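Local coordinates for protein FimX (Pseudomonas aeruginosa PAO1, PDB 3HV8) that belongs to the EAL-domain family, whose barrel-like alpha/beta fold here holds a bound C2E molecule in a pocket, at residues Gln190-Asp195 with Ala216-Gln221; Ile143-Ala148 with Gly175-Pro180; Lys82-Val87 with Ser113-Asp118; Ser172-Gly175 with Pro180-Ala183. All blocks are in the same frame, centred on the assembly; numbering follows the deposited sequence.

Contact 1. Residues Gln190-Asp195 with Ala216-Gln221; sequences QFIKID and AELHEQ
Ile-192 and Ile-194 of strand 191-194 meet Leu-218 of helix 205-220 in a small, wholly apolar and buried contact between the sheet and a helix lying over it. Leu-218 does all the touching from the helix side. Leu-218 CD2 rests on Ile-192 alone, 3.7 Å from Ile-192 CG2 and 3.8 Å from Ile-192 CG1, in the fork of that branched side chain. Leu-218 CD1 also reaches Ile-192 CG2 and, in the conformer given, meets Ile-194 CG2 at 3.8 Å. Ile-192 carries CG2 anti to its backbone N, with CG1 beside that N (chi1 -61°), and this spreads both branches before the leucine. The two elements belong to a beta-alpha-beta unit in which helix 205-220 connects strand 191-194 to its parallel neighbour, strand 224-227; the contact closes the C-terminal end of the helix onto the strand it follows. No hydrogen bond crosses the interface. At the helix end, Gln-221 NE2 donates an almost straight bond (171°) to Glu-217 OE2 at 2.7 Å, one turn back. Ile-194 continues the same apolar layer towards Leu-211 and Leu-214, while Lys-193, pointing the other way, pairs with Glu-52.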
# COMPACT_ATOMS: atom_id res chain seq x y z
N GLN A 190 3.32 10.57 3.89
CA GLN A 190 4.15 10.42 5.07
C GLN A 190 5.09 9.23 4.93
O GLN A 190 6.16 9.21 5.56
CB GLN A 190 3.29 10.26 6.32
CG GLN A 190 2.42 11.48 6.65
CD GLN A 190 1.13 11.48 5.88
OE1 GLN A 190 0.71 10.45 5.35
NE2 GLN A 190 0.49 12.64 5.79
N PHE A 191 4.70 8.23 4.14
CA PHE A 191 5.50 7.01 4.00
C PHE A 191 5.94 6.85 2.56
O PHE A 191 5.17 7.14 1.63
CB PHE A 191 4.69 5.75 4.36
CG PHE A 191 4.13 5.72 5.78
CD1 PHE A 191 4.79 5.04 6.80
CD2 PHE A 191 2.89 6.29 6.05
CE1 PHE A 191 4.24 4.99 8.09
CE2 PHE A 191 2.34 6.24 7.32
CZ PHE A 191 3.01 5.58 8.35
N ILE A 192 7.15 6.33 2.36
CA ILE A 192 7.62 6.01 1.02
C ILE A 192 8.16 4.59 1.02
O ILE A 192 9.09 4.26 1.79
CB ILE A 192 8.74 6.98 0.56
CG1 ILE A 192 8.24 8.43 0.50
CG2 ILE A 192 9.29 6.54 -0.78
CD1 ILE A 192 7.18 8.69 -0.60
N LYS A 193 7.56 3.75 0.19
CA LYS A 193 7.90 2.34 0.15
C LYS A 193 8.70 2.15 -1.11
O LYS A 193 8.20 2.35 -2.22
CB LYS A 193 6.63 1.49 0.15
CG LYS A 193 6.87 -0.01 0.23
CD LYS A 193 5.54 -0.72 0.38
CE LYS A 193 5.76 -2.16 0.76
NZ LYS A 193 4.46 -2.89 0.79
N ILE A 194 9.97 1.79 -0.95
CA ILE A 194 10.84 1.71 -2.11
C ILE A 194 10.63 0.42 -2.90
O ILE A 194 10.16 -0.59 -2.36
CB ILE A 194 12.33 1.91 -1.74
CG1 ILE A 194 12.89 0.69 -1.00
CG2 ILE A 194 12.52 3.21 -0.94
CD1 ILE A 194 14.42 0.74 -0.87
N ASP A 195 10.97 0.46 -4.18
CA ASP A 195 10.80 -0.69 -5.06
C ASP A 195 11.66 -1.87 -4.60
O ASP A 195 12.80 -1.69 -4.17
CB ASP A 195 11.18 -0.30 -6.48
CG ASP A 195 10.74 -1.33 -7.49
OD1 ASP A 195 9.53 -1.39 -7.78
OD2 ASP A 195 11.60 -2.10 -7.97
N ALA A 216 18.70 7.59 2.84
CA ALA A 216 19.17 8.81 3.47
C ALA A 216 18.44 10.04 2.94
O ALA A 216 18.08 10.94 3.70
CB ALA A 216 20.67 8.96 3.28
N GLU A 217 18.20 10.07 1.63
CA GLU A 217 17.53 11.21 1.05
C GLU A 217 16.05 11.29 1.42
O GLU A 217 15.52 12.38 1.63
CB GLU A 217 17.72 11.26 -0.47
CG GLU A 217 17.11 12.52 -1.08
CD GLU A 217 17.67 13.80 -0.46
OE1 GLU A 217 18.85 13.79 -0.06
OE2 GLU A 217 16.93 14.80 -0.38
N LEU A 218 15.39 10.14 1.52
CA LEU A 218 14.02 10.12 2.02
C LEU A 218 13.93 10.70 3.43
O LEU A 218 13.04 11.49 3.74
CB LEU A 218 13.48 8.70 2.03
CG LEU A 218 13.16 8.14 0.65
CD1 LEU A 218 12.91 6.63 0.74
CD2 LEU A 218 11.97 8.89 0.07
N HIS A 219 14.87 10.29 4.28
CA HIS A 219 14.89 10.80 5.64
C HIS A 219 15.20 12.31 5.69
O HIS A 219 14.61 13.02 6.50
CB HIS A 219 15.84 9.98 6.50
CG HIS A 219 15.40 8.57 6.67
ND1 HIS A 219 16.18 7.60 7.27
CD2 HIS A 219 14.26 7.95 6.27
CE1 HIS A 219 15.53 6.45 7.26
NE2 HIS A 219 14.37 6.63 6.65
N GLU A 220 16.09 12.78 4.84
CA GLU A 220 16.32 14.22 4.76
C GLU A 220 15.01 14.94 4.49
O GLU A 220 14.76 16.02 5.02
CB GLU A 220 17.36 14.57 3.69
CG GLU A 220 18.76 14.09 4.03
CD GLU A 220 19.31 14.73 5.28
OE1 GLU A 220 18.85 15.84 5.64
OE2 GLU A 220 20.19 14.12 5.92
N GLN A 221 14.16 14.31 3.67
CA GLN A 221 12.87 14.89 3.31
C GLN A 221 11.79 14.55 4.34
O GLN A 221 10.60 14.83 4.13
CB GLN A 221 12.43 14.42 1.91
CG GLN A 221 13.43 14.67 0.81
CD GLN A 221 13.65 16.14 0.61
OE1 GLN A 221 12.73 16.94 0.81
NE2 GLN A 221 14.87 16.51 0.23

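Contact 2. Residues Ile143-Ala148 with Gly175-Pro180; sequences ISEADA and GCSLNP
Glu-145 lays its carboxylate against the turning backbone of Gly-175, Cys-176 and Ser-177 and is gripped there by three N-H groups. This ties the first turn of helix 145-150, just past strand 139-144, to the loop that follows the neighbouring parallel strand 168-174 in the EAL-domain barrel. CG stands anti to the backbone N (chi1 175°) and the chain stays extended beyond it, which carries the carboxylate straight across to the loop. Glu-145 OE1 takes two of the bonds: Cys-176 N, 2.9 Å away, meets the syn lone pair of that oxygen, whereas Ser-177 N, at 3.0 Å, comes from above the carboxylate plane. Glu-145 OE2 accepts from Gly-175 N at 2.9 Å along a nearly straight line (172°), on the syn side but tilted out of plane. The buried acid thus has both oxygens occupied, and the cluster of N-H donors would probably stabilise a negative charge. Ser-177 OG lies over the same carboxylate face as Ser-177 N, 3.5 Å from Glu-145 CD. The helix itself is N-capped by Ser-144, whose OG accepts from Asp-147 N. A water completes the site, giving one hydrogen to Glu-145 OE2 and the other to Pro-180 O, at 2.8 Å from each oxygen.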
# COMPACT_ATOMS: atom_id res chain seq x y z
N ILE A 143 -0.32 4.69 -3.25
CA ILE A 143 -0.36 4.96 -4.66
C ILE A 143 1.00 4.56 -5.25
O ILE A 143 2.04 4.88 -4.67
CB ILE A 143 -0.57 6.49 -4.85
CG1 ILE A 143 -1.84 6.93 -4.11
CG2 ILE A 143 -0.61 6.86 -6.34
CD1 ILE A 143 -2.00 8.46 -3.93
N SER A 144 1.03 3.87 -6.39
CA SER A 144 2.30 3.52 -7.01
C SER A 144 3.01 4.77 -7.52
O SER A 144 2.38 5.78 -7.86
CB SER A 144 2.11 2.53 -8.16
OG SER A 144 1.58 3.19 -9.30
N GLU A 145 4.33 4.68 -7.58
CA GLU A 145 5.12 5.77 -8.13
C GLU A 145 4.68 6.10 -9.55
O GLU A 145 4.56 7.27 -9.91
CB GLU A 145 6.60 5.42 -8.10
CG GLU A 145 7.47 6.48 -8.77
CD GLU A 145 8.94 6.22 -8.54
OE1 GLU A 145 9.54 5.41 -9.26
OE2 GLU A 145 9.49 6.84 -7.59
N ALA A 146 4.45 5.07 -10.36
CA ALA A 146 4.07 5.31 -11.74
C ALA A 146 2.77 6.10 -11.78
O ALA A 146 2.65 7.09 -12.52
CB ALA A 146 3.92 3.99 -12.47
N ASP A 147 1.79 5.71 -10.97
CA ASP A 147 0.50 6.42 -10.98
C ASP A 147 0.58 7.83 -10.39
O ASP A 147 -0.07 8.76 -10.88
CB ASP A 147 -0.58 5.61 -10.25
CG ASP A 147 -1.02 4.43 -11.06
OD1 ASP A 147 -1.65 3.52 -10.49
OD2 ASP A 147 -0.73 4.43 -12.27
N ALA A 148 1.38 8.00 -9.34
CA ALA A 148 1.54 9.32 -8.74
C ALA A 148 2.09 10.30 -9.76
O ALA A 148 1.72 11.47 -9.77
CB ALA A 148 2.50 9.24 -7.57
N GLY A 175 11.38 5.00 -6.51
CA GLY A 175 12.80 5.13 -6.81
C GLY A 175 13.22 4.74 -8.21
O GLY A 175 14.40 4.78 -8.54
N CYS A 176 12.24 4.42 -9.06
CA CYS A 176 12.53 3.88 -10.39
C CYS A 176 12.42 4.92 -11.49
O CYS A 176 13.01 4.75 -12.56
CB CYS A 176 11.57 2.73 -10.71
SG CYS A 176 11.70 1.33 -9.61
N SER A 177 11.65 5.98 -11.26
CA SER A 177 11.53 7.03 -12.27
C SER A 177 12.83 7.84 -12.35
O SER A 177 13.74 7.66 -11.54
CB SER A 177 10.35 7.94 -11.95
OG SER A 177 10.49 8.52 -10.67
N LEU A 178 12.93 8.73 -13.34
CA LEU A 178 14.17 9.47 -13.58
C LEU A 178 14.53 10.36 -12.39
O LEU A 178 15.70 10.39 -11.97
CB LEU A 178 14.04 10.33 -14.84
CG LEU A 178 15.31 10.69 -15.62
CD1 LEU A 178 15.20 12.11 -16.16
CD2 LEU A 178 16.58 10.51 -14.80
N ASN A 179 13.54 11.08 -11.87
CA ASN A 179 13.76 12.00 -10.75
C ASN A 179 12.70 11.79 -9.69
O ASN A 179 11.77 12.60 -9.57
CB ASN A 179 13.69 13.45 -11.24
CG ASN A 179 14.79 13.78 -12.22
OD1 ASN A 179 15.98 13.75 -11.88
ND2 ASN A 179 14.41 14.10 -13.45
N PRO A 180 12.83 10.69 -8.93
CA PRO A 180 11.72 10.23 -8.09
C PRO A 180 11.36 11.24 -7.00
O PRO A 180 10.21 11.26 -6.54
CB PRO A 180 12.24 8.93 -7.46
CG PRO A 180 13.57 8.66 -8.04
CD PRO A 180 14.02 9.82 -8.86
O HOH W 1 8.33 9.30 -7.17

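Contact 3. Residues Lys82-Val87 with Ser113-Asp118; sequences KIDRWV and SASLQD. With C2E (9,9'-[(2R,3R,3aS,5S,7aR,9R,10R,10aS,12S,14aR)-3,5,10,12-tetrahydroxy-5,12-dioxidooctahydro-2H,7H-difuro[3,2-d:3',2'-j][1,3,7,9,2,8]tetraoxadiphosphacyclododecine-2,9-diyl]bis(2-amino-1,9-dihydro-6H-purin-6-one)), chain B.
Segments 82-87 and 113-118, on helices 80-96 and 113-116, are nearest at the CA atoms of Asp-84 and Ser-115, 7.1 Å apart, near enough for short polar side chains to bridge them. Ser-115 OG donates to Asp-84 OD2 over 2.6 Å, on the anti lone pair, the side away from the other carboxylate oxygen. OD2 also accepts from Ser-112 OG, so two serines hold this half of the carboxylate and fix its rotation. The other half is thereby turned to the bound ligand: Asp-84 OD1 accepts from N21 of C2E at 3.0 Å, with an N-H...O angle of 162°. Ser-115 therefore acts as a second-shell residue that positions a first-shell one in the C2E pocket of this EAL domain. One helical turn on, both methyls of Val-87 touch O61 of the same base. Next to Asp-84, Arg-85 turns about its CB-CG bond (chi2 -70°) and brings its guanidinium round to Asp-118, which approaches from the opposite direction. Arg-85 NH1 forms a salt bridge to Asp-118 OD1 at 3.0 Å; the two planes are inclined by only 19°, yet offset, so that OD1 is met from above the carboxylate plane. Asp-118 OD2 caps Gly-120 N, and Trp-124 adds a cation-pi contact to the arginine. A water sits between the two polar pairs, accepting from Arg-85 NE at 2.9 Å and donating to Asp-118 OD1 and, at 3.0 Å, to Ser-115 OG.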
# COMPACT_ATOMS: atom_id res chain seq x y z
N LYS A 82 -15.01 0.36 -8.31
CA LYS A 82 -15.84 -0.52 -7.49
C LYS A 82 -15.01 -1.52 -6.69
O LYS A 82 -15.31 -1.80 -5.53
CB LYS A 82 -16.87 -1.26 -8.35
CG LYS A 82 -18.14 -0.48 -8.59
CD LYS A 82 -19.23 -1.38 -9.15
CE LYS A 82 -19.54 -1.02 -10.59
NZ LYS A 82 -20.15 0.34 -10.66
N ILE A 83 -13.98 -2.09 -7.29
CA ILE A 83 -13.10 -2.98 -6.55
C ILE A 83 -12.41 -2.25 -5.40
O ILE A 83 -12.38 -2.74 -4.27
CB ILE A 83 -12.04 -3.63 -7.48
CG1 ILE A 83 -12.72 -4.66 -8.40
CG2 ILE A 83 -10.91 -4.25 -6.68
CD1 ILE A 83 -11.80 -5.26 -9.46
N ASP A 84 -11.90 -1.05 -5.67
CA ASP A 84 -11.28 -0.27 -4.61
C ASP A 84 -12.27 0.05 -3.48
O ASP A 84 -11.91 -0.03 -2.31
CB ASP A 84 -10.66 1.02 -5.16
CG ASP A 84 -9.35 0.79 -5.92
OD1 ASP A 84 -8.76 -0.31 -5.81
OD2 ASP A 84 -8.93 1.72 -6.62
N ARG A 85 -13.51 0.39 -3.81
CA ARG A 85 -14.48 0.68 -2.76
C ARG A 85 -14.76 -0.57 -1.93
O ARG A 85 -14.92 -0.47 -0.71
CB ARG A 85 -15.81 1.20 -3.33
CG ARG A 85 -15.71 2.43 -4.24
CD ARG A 85 -15.34 3.72 -3.53
NE ARG A 85 -15.37 4.88 -4.44
CZ ARG A 85 -16.43 5.66 -4.63
NH1 ARG A 85 -16.36 6.69 -5.48
NH2 ARG A 85 -17.57 5.42 -3.99
N TRP A 86 -14.80 -1.75 -2.56
CA TRP A 86 -15.01 -3.00 -1.83
C TRP A 86 -13.86 -3.21 -0.84
O TRP A 86 -14.07 -3.54 0.33
CB TRP A 86 -15.10 -4.20 -2.80
CG TRP A 86 -15.53 -5.46 -2.13
CD1 TRP A 86 -16.82 -5.95 -2.06
CD2 TRP A 86 -14.72 -6.39 -1.42
NE1 TRP A 86 -16.84 -7.11 -1.36
CE2 TRP A 86 -15.57 -7.41 -0.93
CE3 TRP A 86 -13.35 -6.47 -1.12
CZ2 TRP A 86 -15.10 -8.50 -0.18
CZ3 TRP A 86 -12.88 -7.54 -0.37
CH2 TRP A 86 -13.76 -8.54 0.10
N VAL A 87 -12.63 -2.99 -1.30
CA VAL A 87 -11.48 -3.18 -0.44
C VAL A 87 -11.49 -2.20 0.72
O VAL A 87 -11.27 -2.59 1.86
CB VAL A 87 -10.16 -3.03 -1.24
CG1 VAL A 87 -8.96 -3.00 -0.28
CG2 VAL A 87 -10.02 -4.17 -2.28
N SER A 113 -5.27 3.53 -10.32
CA SER A 113 -5.27 4.83 -10.99
C SER A 113 -6.69 5.33 -11.24
O SER A 113 -6.93 6.53 -11.28
CB SER A 113 -4.48 4.76 -12.30
OG SER A 113 -5.14 3.92 -13.23
N ALA A 114 -7.63 4.42 -11.43
CA ALA A 114 -9.02 4.84 -11.63
C ALA A 114 -9.53 5.59 -10.41
O ALA A 114 -10.19 6.62 -10.54
CB ALA A 114 -9.89 3.64 -11.96
N SER A 115 -9.20 5.10 -9.21
CA SER A 115 -9.63 5.80 -8.00
C SER A 115 -8.95 7.16 -7.85
O SER A 115 -9.56 8.10 -7.33
CB SER A 115 -9.43 4.93 -6.76
OG SER A 115 -10.37 3.86 -6.75
N LEU A 116 -7.71 7.29 -8.31
CA LEU A 116 -7.06 8.60 -8.27
C LEU A 116 -7.87 9.62 -9.04
O LEU A 116 -8.00 10.78 -8.62
CB LEU A 116 -5.66 8.54 -8.89
CG LEU A 116 -4.61 7.77 -8.12
CD1 LEU A 116 -3.28 7.79 -8.86
CD2 LEU A 116 -4.46 8.35 -6.72
N GLN A 117 -8.42 9.19 -10.16
CA GLN A 117 -9.14 10.10 -11.05
C GLN A 117 -10.62 10.30 -10.69
O GLN A 117 -11.34 11.03 -11.37
CB GLN A 117 -9.04 9.58 -12.48
CG GLN A 117 -7.62 9.53 -13.00
CD GLN A 117 -7.55 8.97 -14.40
OE1 GLN A 117 -7.55 7.76 -14.59
NE2 GLN A 117 -7.49 9.86 -15.39
N ASP A 118 -11.07 9.65 -9.62
CA ASP A 118 -12.50 9.59 -9.28
C ASP A 118 -12.85 10.71 -8.31
O ASP A 118 -12.49 10.65 -7.15
CB ASP A 118 -12.77 8.23 -8.64
CG ASP A 118 -14.23 7.99 -8.31
OD1 ASP A 118 -14.55 6.88 -7.83
OD2 ASP A 118 -15.07 8.90 -8.52
P1 C2E B . 2.77 -4.55 -4.84
O2P C2E B . 3.51 -3.21 -4.36
O1P C2E B . 3.71 -5.22 -5.77
O5' C2E B . 2.54 -5.63 -3.69
C5' C2E B . 3.66 -6.47 -3.33
C4' C2E B . 3.64 -7.85 -4.03
O4' C2E B . 4.76 -8.62 -3.54
C3' C2E B . 2.40 -8.55 -3.51
O3' C2E B . 1.84 -9.35 -4.57
C2' C2E B . 2.90 -9.40 -2.32
O2' C2E B . 2.15 -10.58 -2.10
C1' C2E B . 4.31 -9.75 -2.79
N9 C2E B . 5.27 -10.01 -1.73
C8 C2E B . 5.15 -9.68 -0.40
N7 C2E B . 6.29 -9.92 0.21
C5 C2E B . 7.17 -10.44 -0.69
C6 C2E B . 8.50 -10.89 -0.60
O6 C2E B . 9.16 -10.83 0.44
N1 C2E B . 9.05 -11.38 -1.72
C2 C2E B . 8.37 -11.44 -2.89
N2 C2E B . 9.00 -11.94 -4.00
N3 C2E B . 7.13 -11.02 -2.99
C4 C2E B . 6.52 -10.52 -1.92
P11 C2E B . 0.24 -9.27 -4.77
O21 C2E B . -0.14 -10.28 -5.92
O11 C2E B . -0.47 -9.47 -3.49
O5A C2E B . -0.03 -7.78 -5.22
C5A C2E B . 0.54 -7.30 -6.44
C4A C2E B . 0.03 -5.90 -6.77
O4A C2E B . -1.39 -5.94 -6.92
C3A C2E B . 0.28 -4.86 -5.68
O3A C2E B . 1.55 -4.23 -5.79
C2A C2E B . -0.78 -3.82 -6.04
O2A C2E B . -0.37 -3.05 -7.18
C1A C2E B . -1.94 -4.71 -6.51
N91 C2E B . -2.85 -4.94 -5.40
C81 C2E B . -2.82 -5.94 -4.46
N71 C2E B . -3.82 -5.77 -3.65
C51 C2E B . -4.57 -4.71 -4.05
C61 C2E B . -5.76 -4.08 -3.61
O61 C2E B . -6.34 -4.39 -2.57
N11 C2E B . -6.18 -3.02 -4.35
C21 C2E B . -5.52 -2.57 -5.46
N21 C2E B . -5.99 -1.47 -6.12
N31 C2E B . -4.41 -3.13 -5.87
C41 C2E B . -3.95 -4.18 -5.19
O HOH W 2 -12.98 5.15 -6.06

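Contact 4. Residues Ser172-Gly175 with Pro180-Ala183; sequences SQFG and PFNA. With C2E (9,9'-[(2R,3R,3aS,5S,7aR,9R,10R,10aS,12S,14aR)-3,5,10,12-tetrahydroxy-5,12-dioxidooctahydro-2H,7H-difuro[3,2-d:3',2'-j][1,3,7,9,2,8]tetraoxadiphosphacyclododecine-2,9-diyl]bis(2-amino-1,9-dihydro-6H-purin-6-one)), chain B.
Phe-174 and Pro-180 bury the most surface here, with Gly-175 and Phe-181 completing a compact apolar cluster at the end of strand 168-174. The Phe-174 side chain runs out with CG anti to the backbone N (chi1 -177°), which sends its ring to the start of the segment 180-183. Pro-180 covers one face of that ring: its CB stands 4.0 Å from the centroid of Phe-174 in a CH-pi contact and comes within 3.6 Å of Phe-174 CZ. Pro-180 O also comes to 3.4 Å from Phe-174 CE1. Phe-181 receives the outer edge of the same ring on its own face, a T-shaped pair with centroids 5.2 Å apart and planes at 82°. Phe-174 CZ lies over the centre of the Phe-181 ring, and the nearest atoms are Phe-174 CE2 and Phe-181 CZ at 3.9 Å. Between strand and loop, Gly-175 lays its CA 3.8 Å from Pro-180 CG, its positive phi (112°) letting the chain swing away after the strand. At the corner itself, the amide of Gln-173 reaches towards a phosphate of C2E, so the segment 172-175 joins the ligand pocket to this cluster. Phe-174 is bonded through its backbone to Lys-193 of strand 191-194 and to Asp-195 just beyond it, while its ring also packs on Leu-214 and Leu-218 of helix 205-220, and Glu-145 of helix 145-150 touches it as well.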
# COMPACT_ATOMS: atom_id res chain seq x y z
N SER A 172 4.32 3.84 -3.22
CA SER A 172 5.01 2.56 -3.28
C SER A 172 5.77 2.42 -4.59
O SER A 172 5.62 3.24 -5.51
CB SER A 172 4.02 1.42 -3.12
OG SER A 172 3.07 1.42 -4.17
N GLN A 173 6.58 1.38 -4.68
CA GLN A 173 7.46 1.15 -5.83
C GLN A 173 8.33 2.36 -6.12
O GLN A 173 8.66 2.64 -7.26
CB GLN A 173 6.65 0.69 -7.05
CG GLN A 173 5.98 -0.67 -6.81
CD GLN A 173 4.92 -1.03 -7.85
OE1 GLN A 173 4.73 -0.32 -8.84
NE2 GLN A 173 4.22 -2.13 -7.62
N PHE A 174 8.74 3.06 -5.07
CA PHE A 174 9.47 4.31 -5.22
C PHE A 174 10.91 4.09 -5.66
O PHE A 174 11.58 3.13 -5.22
CB PHE A 174 9.47 5.07 -3.89
CG PHE A 174 10.14 6.42 -3.93
CD1 PHE A 174 9.41 7.56 -4.23
CD2 PHE A 174 11.50 6.54 -3.63
CE1 PHE A 174 10.02 8.80 -4.26
CE2 PHE A 174 12.13 7.78 -3.67
CZ PHE A 174 11.39 8.91 -3.98
N GLY A 175 11.38 5.00 -6.51
CA GLY A 175 12.80 5.13 -6.81
C GLY A 175 13.22 4.74 -8.21
O GLY A 175 14.40 4.78 -8.54
N PRO A 180 12.83 10.69 -8.93
CA PRO A 180 11.72 10.23 -8.09
C PRO A 180 11.36 11.24 -7.00
O PRO A 180 10.21 11.26 -6.54
CB PRO A 180 12.24 8.93 -7.46
CG PRO A 180 13.57 8.66 -8.04
CD PRO A 180 14.02 9.82 -8.86
N PHE A 181 12.31 12.06 -6.57
CA PHE A 181 12.01 13.00 -5.49
C PHE A 181 11.15 14.20 -5.91
O PHE A 181 10.54 14.85 -5.06
CB PHE A 181 13.31 13.42 -4.77
CG PHE A 181 13.89 12.32 -3.93
CD1 PHE A 181 13.53 12.20 -2.60
CD2 PHE A 181 14.73 11.38 -4.49
CE1 PHE A 181 14.04 11.16 -1.82
CE2 PHE A 181 15.24 10.33 -3.72
CZ PHE A 181 14.90 10.23 -2.38
N ASN A 182 11.09 14.47 -7.21
CA ASN A 182 10.31 15.60 -7.70
C ASN A 182 8.83 15.45 -7.35
O ASN A 182 8.16 16.41 -6.98
CB ASN A 182 10.44 15.76 -9.22
CG ASN A 182 11.78 16.33 -9.64
OD1 ASN A 182 12.07 16.42 -10.83
ND2 ASN A 182 12.60 16.72 -8.67
N ALA A 183 8.33 14.24 -7.48
CA ALA A 183 6.92 14.00 -7.21
C ALA A 183 6.53 14.42 -5.79
O ALA A 183 5.42 14.92 -5.58
CB ALA A 183 6.59 12.53 -7.43
P1 C2E B . 2.77 -4.55 -4.84
O2P C2E B . 3.51 -3.21 -4.36
O1P C2E B . 3.71 -5.22 -5.77
O5' C2E B . 2.54 -5.63 -3.69
C5' C2E B . 3.66 -6.47 -3.33
C4' C2E B . 3.64 -7.85 -4.03
O4' C2E B . 4.76 -8.62 -3.54
C3' C2E B . 2.40 -8.55 -3.51
O3' C2E B . 1.84 -9.35 -4.57
C2' C2E B . 2.90 -9.40 -2.32
O2' C2E B . 2.15 -10.58 -2.10
C1' C2E B . 4.31 -9.75 -2.79
N9 C2E B . 5.27 -10.01 -1.73
C8 C2E B . 5.15 -9.68 -0.40
N7 C2E B . 6.29 -9.92 0.21
C5 C2E B . 7.17 -10.44 -0.69
C6 C2E B . 8.50 -10.89 -0.60
O6 C2E B . 9.16 -10.83 0.44
N1 C2E B . 9.05 -11.38 -1.72
C2 C2E B . 8.37 -11.44 -2.89
N2 C2E B . 9.00 -11.94 -4.00
N3 C2E B . 7.13 -11.02 -2.99
C4 C2E B . 6.52 -10.52 -1.92
P11 C2E B . 0.24 -9.27 -4.77
O21 C2E B . -0.14 -10.28 -5.92
O11 C2E B . -0.47 -9.47 -3.49
O5A C2E B . -0.03 -7.78 -5.22
C5A C2E B . 0.54 -7.30 -6.44
C4A C2E B . 0.03 -5.90 -6.77
O4A C2E B . -1.39 -5.94 -6.92
C3A C2E B . 0.28 -4.86 -5.68
O3A C2E B . 1.55 -4.23 -5.79
C2A C2E B . -0.78 -3.82 -6.04
O2A C2E B . -0.37 -3.05 -7.18
C1A C2E B . -1.94 -4.71 -6.51
N91 C2E B . -2.85 -4.94 -5.40
C81 C2E B . -2.82 -5.94 -4.46
N71 C2E B . -3.82 -5.77 -3.65
C51 C2E B . -4.57 -4.71 -4.05
C61 C2E B . -5.76 -4.08 -3.61
O61 C2E B . -6.34 -4.39 -2.57
N11 C2E B . -6.18 -3.02 -4.35
C21 C2E B . -5.52 -2.57 -5.46
N21 C2E B . -5.99 -1.47 -6.12
N31 C2E B . -4.41 -3.13 -5.87
C41 C2E B . -3.95 -4.18 -5.19

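How the contacts relate
Contact 1 is fully buried and purely apolar, whereas contact 2 lies at the surface, where polar bonds gather on one buried acid. Contacts 3 and 4 are partly buried, the former made of charges, hydroxyls and water, the latter of rings. Contacts 2 and 4 share Gly-175 and Pro-180, their centres about 4 Å apart, and meet through backbone pairing of strands 139-144 and 168-174. Phe-174 of contact 4 pairs by its backbone with strand 191-194 of contact 1 and packs its ring on Ile-192. Contact 3 is remote from contact 1, centres about 25 Å apart, but borders contact 2, where Ser-113 touches Asp-147. Contacts 3 and 4 both reach C2E, at different parts of the ligand.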